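Local coordinates for lipoprotein (Actinomyces odontolyticus, PDB 3UP9) that probably serves as a membrane-anchored substrate-binding lipoprotein of the NlpA family that captures methionine, held here as selenomethionine, at residues A[118-132]-A[140-153]. Sequence-based numbering, arbitrary orientation.
Sequences QSRALELLATQGLVS and VNINTVTKLKNFDF. With MSE (selenomethionine), chain B.
Val131 and Ser132 pair with Lys147 and Thr146 in a two-stranded antiparallel ribbon beside helix 115-127, within one lobe of a fold belonging to the periplasmic binding protein clan. Ser132 and Thr146 form the hydrogen-bonded pair: Ser132 N to Thr146 O measures 2.8 Å and Thr146 N to Ser132 O 3.0 Å. Just beyond the ribbon, Leu148 N donates to Leu130 O.

A second polar link ties the first turns of helix 115-127 to the 140-142 loop. Ile142 N donates to Gln118 OE1 at 2.8 Å with an N-H...O angle of 160°, while Ile142 CG2 lies against the same oxygen. With CG anti to the backbone N (chi1 -178°) and the chain extended, the Gln118 amide extends to this loop; its NE2 is hydrogen-bonded to Ile112 O and Glu155 OE2, so both ends of the amide are engaged. A leucine here would probably leave Ile142 N without its acceptor and free the 140-142 loop to shift.

Apolar side chains fill the space between helix and strands. The two methyls of Leu122 diverge, CD1 lying over the Asn141 backbone and CD2 reaching Phe153 CZ at 3.4 Å. Leu125 CD1 and Val131 CG1 meet the Phe153 ring at its edge, whereas Phe151 CE2 sits over the centre of one face. Leu130 CG packs on Phe151 CE1 at 3.7 Å. Ile111 of strand 107-112 adjoins Leu122 and Phe153.

Arg120, whose CB points away from segment 140-153, forms a salt bridge with Glu193 and donates from NH1 to the selenomethionine carboxylate oxygen OXT at 2.9 Å.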
loop_
_atom_site.group_PDB
_atom_site.type_symbol
_atom_site.label_atom_id
_atom_site.label_comp_id
_atom_site.label_asym_id
_atom_site.label_seq_id
_atom_site.Cartn_x
_atom_site.Cartn_y
_atom_site.Cartn_z
ATOM N N GLN A 118 -8.717 -1.362 6.170
ATOM C CA GLN A 118 -9.315 -2.014 7.333
ATOM C C GLN A 118 -10.024 -3.293 6.887
ATOM O O GLN A 118 -9.908 -4.383 7.491
ATOM C CB GLN A 118 -10.301 -1.080 8.057
ATOM C CG GLN A 118 -10.880 -1.722 9.283
ATOM C CD GLN A 118 -11.668 -0.808 10.155
ATOM O OE1 GLN A 118 -12.842 -1.104 10.479
ATOM N NE2 GLN A 118 -11.024 0.294 10.609
ATOM N N SER A 119 -10.743 -3.173 5.799
ATOM C CA SER A 119 -11.396 -4.338 5.234
ATOM C C SER A 119 -10.372 -5.448 4.880
ATOM O O SER A 119 -10.547 -6.621 5.256
ATOM C CB SER A 119 -12.252 -3.945 4.040
ATOM O OG SER A 119 -12.781 -5.136 3.543
ATOM N N ARG A 120 -9.265 -5.057 4.246
ATOM C CA ARG A 120 -8.249 -6.032 3.872
ATOM C C ARG A 120 -7.554 -6.720 5.109
ATOM O O ARG A 120 -7.295 -7.924 5.081
ATOM C CB ARG A 120 -7.257 -5.343 2.952
ATOM C CG ARG A 120 -6.014 -6.134 2.627
ATOM C CD ARG A 120 -5.114 -5.259 1.778
ATOM N NE ARG A 120 -3.878 -5.889 1.316
ATOM C CZ ARG A 120 -2.854 -5.184 0.843
ATOM N NH1 ARG A 120 -2.953 -3.881 0.711
ATOM N NH2 ARG A 120 -1.778 -5.782 0.416
ATOM N N ALA A 121 -7.293 -5.936 6.163
ATOM C CA ALA A 121 -6.719 -6.394 7.437
ATOM C C ALA A 121 -7.678 -7.360 8.156
ATOM O O ALA A 121 -7.253 -8.399 8.686
ATOM C CB ALA A 121 -6.394 -5.180 8.336
ATOM N N LEU A 122 -8.969 -6.997 8.175
ATOM C CA LEU A 122 -10.049 -7.876 8.658
ATOM C C LEU A 122 -10.087 -9.219 7.934
ATOM O O LEU A 122 -10.170 -10.244 8.598
ATOM C CB LEU A 122 -11.421 -7.160 8.691
ATOM C CG LEU A 122 -11.484 -6.095 9.842
ATOM C CD1 LEU A 122 -12.757 -5.263 9.731
ATOM C CD2 LEU A 122 -11.306 -6.725 11.223
ATOM N N GLU A 123 -9.952 -9.239 6.606
ATOM C CA GLU A 123 -9.876 -10.522 5.847
ATOM C C GLU A 123 -8.671 -11.378 6.309
ATOM O O GLU A 123 -8.758 -12.604 6.435
ATOM C CB GLU A 123 -9.686 -10.293 4.340
ATOM C CG GLU A 123 -10.587 -9.282 3.655
ATOM C CD GLU A 123 -12.009 -9.728 3.519
ATOM O OE1 GLU A 123 -12.298 -10.865 3.970
ATOM O OE2 GLU A 123 -12.828 -8.939 2.958
ATOM N N LEU A 124 -7.529 -10.712 6.480
ATOM C CA LEU A 124 -6.309 -11.382 6.843
ATOM C C LEU A 124 -6.543 -12.050 8.172
ATOM O O LEU A 124 -6.157 -13.205 8.325
ATOM C CB LEU A 124 -5.113 -10.401 6.928
ATOM C CG LEU A 124 -3.798 -11.049 7.344
ATOM C CD1 LEU A 124 -3.450 -12.092 6.274
ATOM C CD2 LEU A 124 -2.736 -9.974 7.495
ATOM N N LEU A 125 -7.181 -11.337 9.122
ATOM C CA LEU A 125 -7.470 -11.909 10.434
ATOM C C LEU A 125 -8.498 -13.063 10.335
ATOM O O LEU A 125 -8.369 -14.034 11.074
ATOM C CB LEU A 125 -7.845 -10.819 11.477
ATOM C CG LEU A 125 -6.765 -9.714 11.768
ATOM C CD1 LEU A 125 -7.281 -8.566 12.628
ATOM C CD2 LEU A 125 -5.510 -10.307 12.369
ATOM N N ALA A 126 -9.494 -12.970 9.434
ATOM C CA ALA A 126 -10.405 -14.096 9.142
ATOM C C ALA A 126 -9.646 -15.350 8.722
ATOM O O ALA A 126 -10.056 -16.415 9.098
ATOM C CB ALA A 126 -11.432 -13.742 8.076
ATOM N N THR A 127 -8.551 -15.249 7.955
ATOM C CA THR A 127 -7.835 -16.476 7.503
ATOM C C THR A 127 -7.236 -17.181 8.694
ATOM O O THR A 127 -6.976 -18.354 8.609
ATOM C CB THR A 127 -6.667 -16.220 6.491
ATOM O OG1 THR A 127 -5.629 -15.394 7.096
ATOM C CG2 THR A 127 -7.194 -15.585 5.185
ATOM N N GLN A 128 -6.967 -16.432 9.776
ATOM C CA GLN A 128 -6.450 -16.959 11.053
ATOM C C GLN A 128 -7.533 -17.396 12.088
ATOM O O GLN A 128 -7.183 -17.742 13.200
ATOM C CB GLN A 128 -5.476 -15.929 11.736
ATOM C CG GLN A 128 -4.301 -15.403 10.899
ATOM C CD GLN A 128 -3.551 -16.524 10.239
ATOM O OE1 GLN A 128 -2.909 -17.315 10.912
ATOM N NE2 GLN A 128 -3.710 -16.659 8.928
ATOM N N GLY A 129 -8.808 -17.398 11.725
ATOM C CA GLY A 129 -9.872 -17.822 12.628
ATOM C C GLY A 129 -10.220 -16.835 13.737
ATOM O O GLY A 129 -10.941 -17.192 14.652
ATOM N N LEU A 130 -9.747 -15.578 13.646
ATOM C CA LEU A 130 -9.878 -14.584 14.732
ATOM C C LEU A 130 -11.130 -13.703 14.619
ATOM O O LEU A 130 -11.645 -13.242 15.630
ATOM C CB LEU A 130 -8.594 -13.736 14.837
ATOM C CG LEU A 130 -8.365 -12.846 16.068
ATOM C CD1 LEU A 130 -8.166 -13.747 17.259
ATOM C CD2 LEU A 130 -7.158 -11.908 15.924
ATOM N N VAL A 131 -11.597 -13.440 13.401
ATOM C CA VAL A 131 -12.902 -12.829 13.186
ATOM C C VAL A 131 -13.718 -13.613 12.122
ATOM O O VAL A 131 -13.206 -14.335 11.254
ATOM C CB VAL A 131 -12.792 -11.323 12.792
ATOM C CG1 VAL A 131 -11.945 -10.542 13.805
ATOM C CG2 VAL A 131 -12.238 -11.156 11.371
ATOM N N SER A 132 -15.014 -13.458 12.193
ATOM C CA SER A 132 -15.930 -14.039 11.209
ATOM C C SER A 132 -16.511 -12.901 10.347
ATOM O O SER A 132 -16.968 -11.896 10.907
ATOM C CB SER A 132 -17.013 -14.780 11.968
ATOM O OG SER A 132 -18.169 -14.729 11.238
ATOM N N VAL A 140 -17.395 -4.467 5.074
ATOM C CA VAL A 140 -16.541 -5.123 6.110
ATOM C C VAL A 140 -15.668 -4.151 6.947
ATOM O O VAL A 140 -14.669 -3.570 6.461
ATOM C CB VAL A 140 -15.611 -6.212 5.490
ATOM C CG1 VAL A 140 -14.785 -6.929 6.557
ATOM C CG2 VAL A 140 -16.411 -7.208 4.658
ATOM N N ASN A 141 -16.037 -4.013 8.218
ATOM C CA ASN A 141 -15.375 -3.101 9.151
ATOM C C ASN A 141 -15.401 -3.597 10.626
ATOM O O ASN A 141 -16.077 -4.572 10.939
ATOM C CB ASN A 141 -15.952 -1.683 8.982
ATOM C CG ASN A 141 -17.406 -1.549 9.455
ATOM O OD1 ASN A 141 -17.778 -1.957 10.572
ATOM N ND2 ASN A 141 -18.226 -0.941 8.609
ATOM N N ILE A 142 -14.661 -2.950 11.522
ATOM C CA ILE A 142 -14.603 -3.416 12.913
ATOM C C ILE A 142 -15.953 -3.579 13.618
ATOM O O ILE A 142 -16.060 -4.453 14.503
ATOM C CB ILE A 142 -13.606 -2.624 13.816
ATOM C CG1 ILE A 142 -13.967 -1.129 13.986
ATOM C CG2 ILE A 142 -12.189 -2.856 13.320
ATOM C CD1 ILE A 142 -13.048 -0.346 14.937
ATOM N N ASN A 143 -16.979 -2.796 13.212
ATOM C CA ASN A 143 -18.360 -2.945 13.747
ATOM C C ASN A 143 -19.234 -4.002 13.063
ATOM O O ASN A 143 -20.295 -4.296 13.591
ATOM C CB ASN A 143 -19.152 -1.620 13.709
ATOM C CG ASN A 143 -18.378 -0.457 14.283
ATOM O OD1 ASN A 143 -17.825 -0.519 15.391
ATOM N ND2 ASN A 143 -18.299 0.612 13.507
ATOM N N THR A 144 -18.850 -4.554 11.904
ATOM C CA THR A 144 -19.704 -5.559 11.222
ATOM C C THR A 144 -19.156 -6.996 11.233
ATOM O O THR A 144 -19.870 -7.909 10.861
ATOM C CB THR A 144 -20.113 -5.133 9.769
ATOM O OG1 THR A 144 -19.029 -5.350 8.861
ATOM C CG2 THR A 144 -20.553 -3.659 9.716
ATOM N N VAL A 145 -17.908 -7.200 11.665
ATOM C CA VAL A 145 -17.328 -8.559 11.788
ATOM C C VAL A 145 -17.667 -9.120 13.191
ATOM O O VAL A 145 -18.109 -8.353 14.054
ATOM C CB VAL A 145 -15.828 -8.561 11.485
ATOM C CG1 VAL A 145 -15.629 -8.044 10.075
ATOM C CG2 VAL A 145 -15.043 -7.730 12.502
ATOM N N THR A 146 -17.568 -10.439 13.401
ATOM C CA THR A 146 -17.861 -11.032 14.713
ATOM C C THR A 146 -16.539 -11.501 15.245
ATOM O O THR A 146 -15.848 -12.235 14.566
ATOM C CB THR A 146 -18.814 -12.265 14.673
ATOM O OG1 THR A 146 -20.030 -11.910 14.023
ATOM C CG2 THR A 146 -19.123 -12.808 16.091
ATOM N N LYS A 147 -16.202 -11.090 16.458
ATOM C CA LYS A 147 -14.922 -11.425 17.073
ATOM C C LYS A 147 -15.050 -12.843 17.569
ATOM O O LYS A 147 -16.061 -13.191 18.152
ATOM C CB LYS A 147 -14.582 -10.404 18.184
ATOM C CG LYS A 147 -13.798 -9.192 17.658
ATOM C CD LYS A 147 -14.201 -7.815 18.182
ATOM C CE LYS A 147 -14.286 -7.731 19.694
ATOM N NZ LYS A 147 -14.195 -6.298 20.065
ATOM N N LEU A 148 -14.070 -13.699 17.278
ATOM C CA LEU A 148 -14.159 -15.127 17.712
ATOM C C LEU A 148 -13.305 -15.446 18.946
ATOM O O LEU A 148 -13.366 -16.555 19.465
ATOM C CB LEU A 148 -13.877 -16.092 16.555
ATOM C CG LEU A 148 -14.843 -16.037 15.356
ATOM C CD1 LEU A 148 -14.262 -16.841 14.190
ATOM C CD2 LEU A 148 -16.212 -16.534 15.717
ATOM N N LYS A 149 -12.547 -14.460 19.431
ATOM C CA LYS A 149 -11.849 -14.520 20.728
ATOM C C LYS A 149 -12.098 -13.164 21.397
ATOM O O LYS A 149 -12.538 -12.229 20.752
ATOM C CB LYS A 149 -10.338 -14.781 20.530
ATOM C CG LYS A 149 -9.981 -16.066 19.768
ATOM C CD LYS A 149 -10.215 -17.354 20.601
ATOM C CE LYS A 149 -10.043 -18.689 19.840
ATOM N NZ LYS A 149 -8.670 -19.276 19.755
ATOM N N ASN A 150 -11.850 -13.039 22.687
ATOM C CA ASN A 150 -12.092 -11.780 23.379
ATOM C C ASN A 150 -10.893 -10.819 23.292
ATOM O O ASN A 150 -9.899 -10.966 24.002
ATOM C CB ASN A 150 -12.458 -12.025 24.843
ATOM C CG ASN A 150 -12.822 -10.733 25.558
ATOM O OD1 ASN A 150 -12.079 -10.252 26.404
ATOM N ND2 ASN A 150 -13.951 -10.137 25.179
ATOM N N PHE A 151 -10.993 -9.841 22.401
ATOM C CA PHE A 151 -9.998 -8.798 22.283
ATOM C C PHE A 151 -10.711 -7.519 21.777
ATOM O O PHE A 151 -11.881 -7.577 21.444
ATOM C CB PHE A 151 -8.898 -9.253 21.309
ATOM C CG PHE A 151 -9.365 -9.336 19.868
ATOM C CD1 PHE A 151 -9.991 -10.480 19.378
ATOM C CD2 PHE A 151 -9.203 -8.265 19.014
ATOM C CE1 PHE A 151 -10.446 -10.527 18.069
ATOM C CE2 PHE A 151 -9.682 -8.305 17.696
ATOM C CZ PHE A 151 -10.308 -9.426 17.235
ATOM N N ASP A 152 -10.010 -6.386 21.713
ATOM C CA ASP A 152 -10.512 -5.145 21.130
ATOM C C ASP A 152 -9.638 -4.675 19.983
ATOM O O ASP A 152 -8.408 -4.715 20.071
ATOM C CB ASP A 152 -10.557 -4.042 22.195
ATOM C CG ASP A 152 -11.452 -4.408 23.340
ATOM O OD1 ASP A 152 -12.578 -4.879 23.074
ATOM O OD2 ASP A 152 -11.030 -4.259 24.502
ATOM N N PHE A 153 -10.274 -4.218 18.909
ATOM C CA PHE A 153 -9.562 -3.481 17.889
ATOM C C PHE A 153 -9.333 -2.051 18.328
ATOM O O PHE A 153 -10.152 -1.461 19.024
ATOM C CB PHE A 153 -10.340 -3.452 16.590
ATOM C CG PHE A 153 -10.402 -4.771 15.877
ATOM C CD1 PHE A 153 -9.313 -5.237 15.193
ATOM C CD2 PHE A 153 -11.586 -5.508 15.849
ATOM C CE1 PHE A 153 -9.376 -6.445 14.523
ATOM C CE2 PHE A 153 -11.664 -6.701 15.156
ATOM C CZ PHE A 153 -10.546 -7.169 14.502
HETATM N N MSE B 300 1.438 0.436 -0.404
HETATM C CA MSE B 300 0.170 -0.036 0.195
HETATM C C MSE B 300 -0.105 -1.498 -0.060
HETATM O O MSE B 300 0.266 -2.024 -1.143
HETATM O OXT MSE B 300 -0.705 -2.115 0.834
HETATM C CB MSE B 300 -0.986 0.765 -0.348
HETATM C CG MSE B 300 -2.359 0.444 0.321
HETATM SE SE MSE B 300 -3.748 1.505 -0.466
HETATM C CE MSE B 300 -3.089 3.379 -0.225
#